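Local coordinates for protein lectin (Pleurotus ostreatus, PDB 6T0Q) that probably binds galactose-type sugars through calcium-dependent sites in beta-sandwich domains like those of carbohydrate-binding modules, at residues A[52-57]-A[149-154]; A[81-86]-A[158-163]. One frame throughout, in Å; residues are numbered along the deposited sequence.

Contact 1 of 2, residues A[52-57]-A[149-154]; sequences TRPFRK and WKTLRA
Strand 52-57 and the 149-154 segment run antiparallel, their ends pointing 152° apart, and are paired by two backbone bonds at Arg56 and Lys150: Arg56 N gives to Lys150 O (2.9 Å) and Lys150 N returns to Arg56 O (2.8 Å). Two residues back along the strand, a side chain takes over. Thr151 OG1 donates to Pro54 O at 2.6 Å, approaching nearly along the C=O axis; its hydroxyl is placed there by a chi1 of -172°, which sets OG1 opposite the backbone N. Proline lacks an N-H, so it suits a position where the strand offers its neighbour a carbonyl alone. The same OG1 lies over one face of the Phe55 ring, 3.3 Å from Phe55 CE1. At the other end, Lys57 CB sits over the face of the Trp149 indole, 3.4 Å from the centroid of the five-membered ring and 13° off its normal, a CH-pi contact. The bend at chi2 carries the lysine chain on past the ring, and its NZ bonds to Ser148 OG; the indole NE1 reaches Val144 O. The Arg53 guanidinium lays one face over the Arg153-Ala154 peptide, with Ala154 N 3.4 Å above its plane. Its NH1 holds Thr52 O and its NH2 makes a salt bridge to Glu40, both of which would fix its rotation. The short, weakly bonded strand 150-151 lies outermost in its sheet within this chain, though Trp149 and Thr151 also bond through their backbones to Ala173 and Pro171; strand 109-118 bonds to the other side of 51-60. Phe55 and Trp149 face Ile36 of strand 34-37 and strand 126-135 within the beta-sandwich, and Arg56 turns to the other face to meet Asp167.

Contact 2 of 2, residues A[81-86]-A[158-163]; sequences TFYVNG and ENFQLP. With NAG (2-acetamido-2-deoxy-beta-D-glucopyranose), chain E.
Tyr83, near the end of strand 79-84, packs against Gln161 in the long loop after strand 150-151, a surface contact of side-chain packing and water bridges. The Gln161 side chain lies over one face of the tyrosine ring: CG stands 3.9 Å from the centroid, 23° off the normal, a CH-pi contact. Its first torsion puts CG between the backbone N and carbonyl carbon, and the bend at chi2 lets the chain run on across the ring, its amide plane turned 35° from that of the phenol. Glutamine suits this place because its methylenes pack on the ring while its amide can still meet water. Phe160 adds an oblique ring pair, planes at 86°. Asn159 to Leu162 form a type I beta turn, which presents Gln161 to the sheet. Gly86, whose positive phi favours glycine, comes close enough for its CA to lie 3.4 Å from Gln161 O. One water accepts from Gly86 N (2.9 Å) and donates to Gln161 O; another donates to Gly86 O and accepts from Gln161 NE2 (2.7 Å). Beyond the turn, Pro163 CB touches the acetyl methyl C8 of an N-acetylglucosamine at 3.7 Å, a sugar probably N-linked to Asn58, with Thr60 and Trp109 also close by.

Both contacts draw on one antiparallel sheet, in which strand 109-118 lies between strands 51-60 and 79-84. Contact 1 is partly buried and adds a short outer strand through direct backbone bonds, with aromatic side chains turned into the sandwich. Contact 2 is at the surface, where a loop rests on the sheet through ring packing, with water carrying the polar links between the segments. Arg56 joins them: it belongs to the ladder of contact 1, yet its NH1 probably bonds to Phe160 O and Leu162 O, gripping the turn of contact 2, while Pro54 CB packs on the Phe160 ring. The loop after 149-154 thus folds back over strand 51-60 to reach 79-84.

Contact 1 of 2, residues A[52-57]-A[149-154]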
ATOM      1  N   THR A  52     -24.700 -35.675  -8.720  1.00 27.55           N
ATOM      2  CA  THR A  52     -23.536 -34.807  -8.608  1.00 25.65           C
ATOM      3  C   THR A  52     -22.299 -35.690  -8.502  1.00 24.82           C
ATOM      4  O   THR A  52     -22.311 -36.702  -7.793  1.00 23.97           O
ATOM      5  CB  THR A  52     -23.661 -33.885  -7.384  1.00 32.41           C
ATOM      6  OG1 THR A  52     -24.875 -33.129  -7.493  1.00 28.28           O
ATOM      7  CG2 THR A  52     -22.473 -32.927  -7.293  1.00 29.68           C
ATOM      8  N   ARG A  53     -21.233 -35.327  -9.218  1.00 23.73           N
ATOM      9  CA  ARG A  53     -20.055 -36.191  -9.291  1.00 21.14           C
ATOM     10  C   ARG A  53     -18.773 -35.375  -9.182  1.00 23.50           C
ATOM     11  O   ARG A  53     -18.705 -34.261  -9.724  1.00 24.70           O
ATOM     12  CB  ARG A  53     -20.058 -36.987 -10.613  1.00 19.59           C
ATOM     13  CG  ARG A  53     -21.233 -37.972 -10.739  1.00 20.35           C
ATOM     14  CD  ARG A  53     -21.099 -39.073  -9.686  1.00 23.48           C
ATOM     15  NE  ARG A  53     -22.096 -40.139  -9.819  1.00 23.46           N
ATOM     16  CZ  ARG A  53     -23.117 -40.315  -8.982  1.00 27.52           C
ATOM     17  NH1 ARG A  53     -23.292 -39.486  -7.960  1.00 23.22           N
ATOM     18  NH2 ARG A  53     -23.961 -41.319  -9.169  1.00 25.49           N
ATOM     19  N   PRO A  54     -17.752 -35.891  -8.491  1.00 24.75           N
ATOM     20  CA  PRO A  54     -16.481 -35.171  -8.364  1.00 24.42           C
ATOM     21  C   PRO A  54     -15.491 -35.495  -9.471  1.00 27.50           C
ATOM     22  O   PRO A  54     -15.455 -36.603 -10.008  1.00 24.80           O
ATOM     23  CB  PRO A  54     -15.935 -35.682  -7.023  1.00 19.43           C
ATOM     24  CG  PRO A  54     -16.372 -37.120  -7.006  1.00 20.88           C
ATOM     25  CD  PRO A  54     -17.751 -37.139  -7.697  1.00 24.78           C
ATOM     26  N   PHE A  55     -14.657 -34.502  -9.783  1.00 22.15           N
ATOM     27  CA  PHE A  55     -13.573 -34.640 -10.753  1.00 24.42           C
ATOM     28  C   PHE A  55     -12.360 -33.890 -10.224  1.00 24.20           C
ATOM     29  O   PHE A  55     -12.491 -32.750  -9.770  1.00 28.24           O
ATOM     30  CB  PHE A  55     -13.998 -34.106 -12.133  1.00 21.18           C
ATOM     31  CG  PHE A  55     -15.226 -34.791 -12.667  1.00 20.32           C
ATOM     32  CD1 PHE A  55     -15.114 -35.975 -13.388  1.00 20.83           C
ATOM     33  CD2 PHE A  55     -16.487 -34.295 -12.385  1.00 20.09           C
ATOM     34  CE1 PHE A  55     -16.247 -36.645 -13.844  1.00 21.64           C
ATOM     35  CE2 PHE A  55     -17.634 -34.944 -12.848  1.00 23.22           C
ATOM     36  CZ  PHE A  55     -17.513 -36.131 -13.570  1.00 20.60           C
ATOM     37  N   ARG A  56     -11.190 -34.531 -10.279  1.00 21.90           N
ATOM     38  CA  ARG A  56      -9.968 -34.012  -9.674  1.00 27.87           C
ATOM     39  C   ARG A  56      -8.783 -34.288 -10.578  1.00 27.67           C
ATOM     40  O   ARG A  56      -8.695 -35.354 -11.194  1.00 23.42           O
ATOM     41  CB  ARG A  56      -9.640 -34.677  -8.329  1.00 30.27           C
ATOM     42  CG  ARG A  56     -10.301 -34.118  -7.119  1.00 37.08           C
ATOM     43  CD  ARG A  56      -9.950 -35.002  -5.919  1.00 28.84           C
ATOM     44  NE  ARG A  56      -8.505 -35.158  -5.715  1.00 27.33           N
ATOM     45  CZ  ARG A  56      -7.853 -34.722  -4.637  1.00 30.83           C
ATOM     46  NH1 ARG A  56      -8.515 -34.093  -3.676  1.00 24.95           N
ATOM     47  NH2 ARG A  56      -6.540 -34.916  -4.515  1.00 28.02           N
ATOM     48  N   LYS A  57      -7.830 -33.359 -10.580  1.00 23.02           N
ATOM     49  CA  LYS A  57      -6.565 -33.585 -11.271  1.00 25.99           C
ATOM     50  C   LYS A  57      -5.482 -32.747 -10.606  1.00 24.80           C
ATOM     51  O   LYS A  57      -5.635 -31.528 -10.482  1.00 23.19           O
ATOM     52  CB  LYS A  57      -6.715 -33.239 -12.741  1.00 33.61           C
ATOM     53  CG  LYS A  57      -5.436 -33.107 -13.501  1.00 42.11           C
ATOM     54  CD  LYS A  57      -4.947 -34.415 -14.040  1.00 37.54           C
ATOM     55  CE  LYS A  57      -3.936 -34.132 -15.141  1.00 42.15           C
ATOM     56  NZ  LYS A  57      -3.233 -35.347 -15.581  1.00 38.36           N
ATOM     57  N   TRP A 149      -8.107 -37.354 -15.509  1.00 21.78           N
ATOM     58  CA  TRP A 149      -8.744 -36.873 -14.293  1.00 20.70           C
ATOM     59  C   TRP A 149      -9.337 -38.050 -13.522  1.00 22.69           C
ATOM     60  O   TRP A 149      -9.675 -39.084 -14.100  1.00 24.07           O
ATOM     61  CB  TRP A 149      -9.833 -35.850 -14.638  1.00 19.54           C
ATOM     62  CG  TRP A 149      -9.266 -34.521 -15.085  1.00 22.13           C
ATOM     63  CD1 TRP A 149      -8.339 -34.306 -16.067  1.00 23.31           C
ATOM     64  CD2 TRP A 149      -9.588 -33.228 -14.548  1.00 20.73           C
ATOM     65  NE1 TRP A 149      -8.063 -32.961 -16.175  1.00 21.22           N
ATOM     66  CE2 TRP A 149      -8.815 -32.277 -15.253  1.00 20.96           C
ATOM     67  CE3 TRP A 149     -10.438 -32.785 -13.524  1.00 21.15           C
ATOM     68  CZ2 TRP A 149      -8.878 -30.908 -14.979  1.00 20.57           C
ATOM     69  CZ3 TRP A 149     -10.499 -31.417 -13.250  1.00 23.23           C
ATOM     70  CH2 TRP A 149      -9.731 -30.498 -13.981  1.00 21.49           C
ATOM     71  N   LYS A 150      -9.442 -37.893 -12.203  1.00 18.37           N
ATOM     72  CA  LYS A 150     -10.068 -38.896 -11.353  1.00 24.25           C
ATOM     73  C   LYS A 150     -11.504 -38.495 -11.031  1.00 27.16           C
ATOM     74  O   LYS A 150     -11.835 -37.309 -10.965  1.00 22.82           O
ATOM     75  CB  LYS A 150      -9.275 -39.085 -10.052  1.00 22.26           C
ATOM     76  CG  LYS A 150      -7.884 -39.717 -10.245  1.00 25.35           C
ATOM     77  CD  LYS A 150      -7.962 -40.958 -11.131  1.00 29.43           C
ATOM     78  CE  LYS A 150      -6.697 -41.834 -11.012  1.00 37.51           C
ATOM     79  NZ  LYS A 150      -6.524 -42.445  -9.653  1.00 33.55           N
ATOM     80  N   THR A 151     -12.356 -39.498 -10.824  1.00 23.56           N
ATOM     81  CA  THR A 151     -13.747 -39.259 -10.470  1.00 21.48           C
ATOM     82  C   THR A 151     -14.204 -40.341  -9.498  1.00 26.87           C
ATOM     83  O   THR A 151     -13.422 -41.207  -9.088  1.00 27.99           O
ATOM     84  CB  THR A 151     -14.638 -39.220 -11.723  1.00 23.21           C
ATOM     85  OG1 THR A 151     -15.958 -38.791 -11.366  1.00 23.54           O
ATOM     86  CG2 THR A 151     -14.729 -40.589 -12.366  1.00 23.03           C
ATOM     87  N   LEU A 152     -15.483 -40.283  -9.120  1.00 24.87           N
ATOM     88  CA  LEU A 152     -16.123 -41.352  -8.358  1.00 30.77           C
ATOM     89  C   LEU A 152     -17.529 -41.565  -8.890  1.00 30.73           C
ATOM     90  O   LEU A 152     -18.175 -40.626  -9.353  1.00 26.75           O
ATOM     91  CB  LEU A 152     -16.220 -41.037  -6.856  1.00 29.06           C
ATOM     92  CG  LEU A 152     -14.979 -40.966  -5.973  1.00 31.15           C
ATOM     93  CD1 LEU A 152     -15.410 -40.542  -4.578  1.00 30.06           C
ATOM     94  CD2 LEU A 152     -14.260 -42.300  -5.923  1.00 31.12           C
ATOM     95  N   ARG A 153     -18.008 -42.803  -8.806  1.00 26.95           N
ATOM     96  CA  ARG A 153     -19.404 -43.098  -9.128  1.00 27.71           C
ATOM     97  C   ARG A 153     -20.301 -42.877  -7.919  1.00 29.83           C
ATOM     98  O   ARG A 153     -21.065 -43.756  -7.528  1.00 32.99           O
ATOM     99  CB  ARG A 153     -19.540 -44.529  -9.638  1.00 28.85           C
ATOM    100  CG  ARG A 153     -18.750 -44.836 -10.884  1.00 29.70           C
ATOM    101  CD  ARG A 153     -19.102 -46.222 -11.413  1.00 30.69           C
ATOM    102  NE  ARG A 153     -18.435 -46.505 -12.676  1.00 34.42           N
ATOM    103  CZ  ARG A 153     -18.982 -47.209 -13.662  1.00 37.55           C
ATOM    104  NH1 ARG A 153     -20.208 -47.697 -13.535  1.00 37.31           N
ATOM    105  NH2 ARG A 153     -18.300 -47.422 -14.775  1.00 36.81           N
ATOM    106  N   ALA A 154     -20.209 -41.695  -7.320  1.00 27.39           N
ATOM    107  CA  ALA A 154     -20.913 -41.382  -6.085  1.00 28.08           C
ATOM    108  C   ALA A 154     -20.839 -39.877  -5.886  1.00 31.10           C
ATOM    109  O   ALA A 154     -20.050 -39.188  -6.539  1.00 30.84           O
ATOM    110  CB  ALA A 154     -20.309 -42.137  -4.891  1.00 34.89           C
TER

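Contact 2 of 2, residues A[81-86]-A[158-163]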
ATOM      1  N   THR A  81     -19.215 -26.543 -10.138  1.00 21.37           N
ATOM      2  CA  THR A  81     -18.486 -25.707  -9.190  1.00 22.07           C
ATOM      3  C   THR A  81     -17.004 -26.004  -9.354  1.00 23.53           C
ATOM      4  O   THR A  81     -16.605 -27.170  -9.331  1.00 23.06           O
ATOM      5  CB  THR A  81     -18.921 -25.988  -7.745  1.00 25.47           C
ATOM      6  OG1 THR A  81     -20.344 -25.879  -7.660  1.00 25.48           O
ATOM      7  CG2 THR A  81     -18.280 -24.986  -6.783  1.00 23.29           C
ATOM      8  N   PHE A  82     -16.193 -24.960  -9.506  1.00 25.39           N
ATOM      9  CA  PHE A  82     -14.779 -25.096  -9.836  1.00 23.65           C
ATOM     10  C   PHE A  82     -13.927 -24.698  -8.635  1.00 25.52           C
ATOM     11  O   PHE A  82     -14.103 -23.602  -8.086  1.00 24.59           O
ATOM     12  CB  PHE A  82     -14.430 -24.211 -11.039  1.00 23.79           C
ATOM     13  CG  PHE A  82     -13.207 -24.653 -11.795  1.00 25.58           C
ATOM     14  CD1 PHE A  82     -11.937 -24.481 -11.260  1.00 28.44           C
ATOM     15  CD2 PHE A  82     -13.327 -25.216 -13.065  1.00 23.87           C
ATOM     16  CE1 PHE A  82     -10.803 -24.888 -11.974  1.00 30.13           C
ATOM     17  CE2 PHE A  82     -12.204 -25.622 -13.780  1.00 22.72           C
ATOM     18  CZ  PHE A  82     -10.945 -25.464 -13.238  1.00 23.23           C
ATOM     19  N   TYR A  83     -12.993 -25.572  -8.250  1.00 21.90           N
ATOM     20  CA  TYR A  83     -12.106 -25.344  -7.113  1.00 23.74           C
ATOM     21  C   TYR A  83     -10.647 -25.381  -7.555  1.00 26.27           C
ATOM     22  O   TYR A  83     -10.268 -26.188  -8.410  1.00 21.90           O
ATOM     23  CB  TYR A  83     -12.292 -26.401  -6.031  1.00 22.30           C
ATOM     24  CG  TYR A  83     -13.682 -26.503  -5.448  1.00 25.24           C
ATOM     25  CD1 TYR A  83     -14.634 -27.339  -6.020  1.00 25.95           C
ATOM     26  CD2 TYR A  83     -14.025 -25.799  -4.303  1.00 25.65           C
ATOM     27  CE1 TYR A  83     -15.898 -27.456  -5.481  1.00 27.03           C
ATOM     28  CE2 TYR A  83     -15.294 -25.913  -3.749  1.00 31.42           C
ATOM     29  CZ  TYR A  83     -16.218 -26.747  -4.344  1.00 31.34           C
ATOM     30  OH  TYR A  83     -17.475 -26.867  -3.815  1.00 37.62           O
ATOM     31  N   VAL A  84      -9.817 -24.540  -6.938  1.00 21.27           N
ATOM     32  CA  VAL A  84      -8.380 -24.571  -7.185  1.00 19.81           C
ATOM     33  C   VAL A  84      -7.662 -24.599  -5.843  1.00 25.29           C
ATOM     34  O   VAL A  84      -7.802 -23.669  -5.038  1.00 24.55           O
ATOM     35  CB  VAL A  84      -7.911 -23.383  -8.038  1.00 19.92           C
ATOM     36  CG1 VAL A  84      -6.395 -23.452  -8.235  1.00 25.09           C
ATOM     37  CG2 VAL A  84      -8.628 -23.405  -9.411  1.00 21.78           C
ATOM     38  N   ASN A  85      -6.907 -25.673  -5.599  1.00 24.52           N
ATOM     39  CA  ASN A  85      -6.182 -25.863  -4.343  1.00 28.57           C
ATOM     40  C   ASN A  85      -7.110 -25.695  -3.146  1.00 32.43           C
ATOM     41  O   ASN A  85      -6.758 -25.077  -2.141  1.00 28.99           O
ATOM     42  CB  ASN A  85      -4.986 -24.914  -4.259  1.00 26.12           C
ATOM     43  CG  ASN A  85      -3.951 -25.219  -5.311  1.00 24.36           C
ATOM     44  OD1 ASN A  85      -3.640 -26.390  -5.551  1.00 22.98           O
ATOM     45  ND2 ASN A  85      -3.433 -24.183  -5.975  1.00 20.80           N
ATOM     46  N   GLY A  86      -8.325 -26.232  -3.271  1.00 27.65           N
ATOM     47  CA  GLY A  86      -9.292 -26.237  -2.197  1.00 29.83           C
ATOM     48  C   GLY A  86     -10.146 -24.995  -2.084  1.00 29.43           C
ATOM     49  O   GLY A  86     -11.029 -24.951  -1.222  1.00 32.52           O
ATOM     50  N   GLU A 158     -17.080 -35.429   1.358  1.00 47.03           N
ATOM     51  CA  GLU A 158     -16.710 -34.241   2.111  1.00 48.64           C
ATOM     52  C   GLU A 158     -15.265 -33.875   1.817  1.00 36.71           C
ATOM     53  O   GLU A 158     -14.384 -34.738   1.832  1.00 40.03           O
ATOM     54  CB  GLU A 158     -16.892 -34.491   3.608  1.00 60.96           C
ATOM     55  CG  GLU A 158     -17.659 -33.400   4.310  1.00 73.48           C
ATOM     56  CD  GLU A 158     -19.054 -33.233   3.746  1.00 86.45           C
ATOM     57  OE1 GLU A 158     -19.701 -34.262   3.453  1.00 90.65           O
ATOM     58  OE2 GLU A 158     -19.497 -32.076   3.582  1.00 91.14           O
ATOM     59  N   ASN A 159     -15.031 -32.597   1.509  1.00 37.06           N
ATOM     60  CA  ASN A 159     -13.681 -32.079   1.282  1.00 38.18           C
ATOM     61  C   ASN A 159     -12.982 -32.763   0.106  1.00 33.26           C
ATOM     62  O   ASN A 159     -11.752 -32.841   0.072  1.00 34.34           O
ATOM     63  CB  ASN A 159     -12.819 -32.209   2.544  1.00 48.95           C
ATOM     64  CG  ASN A 159     -13.351 -31.393   3.705  1.00 48.50           C
ATOM     65  OD1 ASN A 159     -14.033 -30.387   3.511  1.00 50.11           O
ATOM     66  ND2 ASN A 159     -13.032 -31.820   4.922  1.00 48.78           N
ATOM     67  N   PHE A 160     -13.738 -33.266  -0.877  1.00 31.74           N
ATOM     68  CA  PHE A 160     -13.085 -33.910  -2.019  1.00 32.93           C
ATOM     69  C   PHE A 160     -12.141 -32.956  -2.744  1.00 26.09           C
ATOM     70  O   PHE A 160     -11.158 -33.399  -3.346  1.00 31.42           O
ATOM     71  CB  PHE A 160     -14.125 -34.448  -3.001  1.00 30.49           C
ATOM     72  CG  PHE A 160     -14.587 -33.428  -4.000  1.00 29.58           C
ATOM     73  CD1 PHE A 160     -15.569 -32.504  -3.666  1.00 33.16           C
ATOM     74  CD2 PHE A 160     -14.033 -33.384  -5.275  1.00 29.94           C
ATOM     75  CE1 PHE A 160     -15.998 -31.559  -4.587  1.00 35.64           C
ATOM     76  CE2 PHE A 160     -14.458 -32.434  -6.203  1.00 28.61           C
ATOM     77  CZ  PHE A 160     -15.441 -31.528  -5.858  1.00 30.01           C
ATOM     78  N   GLN A 161     -12.413 -31.650  -2.685  1.00 25.83           N
ATOM     79  CA  GLN A 161     -11.622 -30.656  -3.399  1.00 29.79           C
ATOM     80  C   GLN A 161     -10.344 -30.284  -2.670  1.00 33.78           C
ATOM     81  O   GLN A 161      -9.551 -29.499  -3.202  1.00 30.34           O
ATOM     82  CB  GLN A 161     -12.452 -29.387  -3.645  1.00 27.96           C
ATOM     83  CG  GLN A 161     -12.657 -28.503  -2.413  1.00 29.63           C
ATOM     84  CD  GLN A 161     -13.815 -28.956  -1.539  1.00 36.94           C
ATOM     85  OE1 GLN A 161     -14.236 -30.106  -1.593  1.00 36.78           O
ATOM     86  NE2 GLN A 161     -14.337 -28.040  -0.732  1.00 38.87           N
ATOM     87  N   LEU A 162     -10.120 -30.824  -1.462  1.00 31.70           N
ATOM     88  CA  LEU A 162      -8.939 -30.436  -0.703  1.00 33.69           C
ATOM     89  C   LEU A 162      -7.750 -31.308  -1.083  1.00 36.53           C
ATOM     90  O   LEU A 162      -7.917 -32.504  -1.355  1.00 33.45           O
ATOM     91  CB  LEU A 162      -9.189 -30.544   0.806  1.00 31.50           C
ATOM     92  CG  LEU A 162     -10.286 -29.631   1.358  1.00 35.16           C
ATOM     93  CD1 LEU A 162     -10.303 -29.661   2.889  1.00 41.99           C
ATOM     94  CD2 LEU A 162     -10.130 -28.206   0.850  1.00 35.53           C
ATOM     95  N   PRO A 163      -6.561 -30.706  -1.125  1.00 39.32           N
ATOM     96  CA  PRO A 163      -5.343 -31.498  -1.345  1.00 39.45           C
ATOM     97  C   PRO A 163      -5.154 -32.618  -0.336  1.00 44.77           C
ATOM     98  O   PRO A 163      -4.476 -33.603  -0.651  1.00 46.22           O
ATOM     99  CB  PRO A 163      -4.221 -30.455  -1.241  1.00 39.42           C
ATOM    100  CG  PRO A 163      -4.859 -29.246  -0.616  1.00 48.22           C
ATOM    101  CD  PRO A 163      -6.282 -29.264  -1.067  1.00 38.27           C
TER
HETATM  102  C1  NAG E 402       0.778 -33.252  -6.578  1.00 35.61           C
HETATM  103  C2  NAG E 402       0.623 -33.518  -5.080  1.00 36.89           C
HETATM  104  C3  NAG E 402       1.865 -33.049  -4.314  1.00 37.26           C
HETATM  105  C4  NAG E 402       3.137 -33.654  -4.899  1.00 44.68           C
HETATM  106  C5  NAG E 402       3.183 -33.378  -6.404  1.00 43.33           C
HETATM  107  C6  NAG E 402       4.354 -34.034  -7.098  1.00 42.78           C
HETATM  108  C7  NAG E 402      -1.698 -33.541  -4.294  1.00 41.52           C
HETATM  109  C8  NAG E 402      -2.846 -32.722  -3.776  1.00 34.81           C
HETATM  110  N2  NAG E 402      -0.573 -32.872  -4.562  1.00 33.32           N
HETATM  111  O3  NAG E 402       1.713 -33.423  -2.951  1.00 36.56           O
HETATM  112  O5  NAG E 402       1.991 -33.863  -7.051  1.00 36.60           O
HETATM  113  O6  NAG E 402       4.108 -35.416  -7.313  1.00 46.01           O
HETATM  114  O7  NAG E 402      -1.790 -34.749  -4.475  1.00 49.19           O
HETATM  115  O   HOH W   1      -9.142 -27.868  -5.476  1.00 22.63           O
HETATM  116  O   HOH W   2     -13.552 -25.467  -0.372  1.00 47.48           O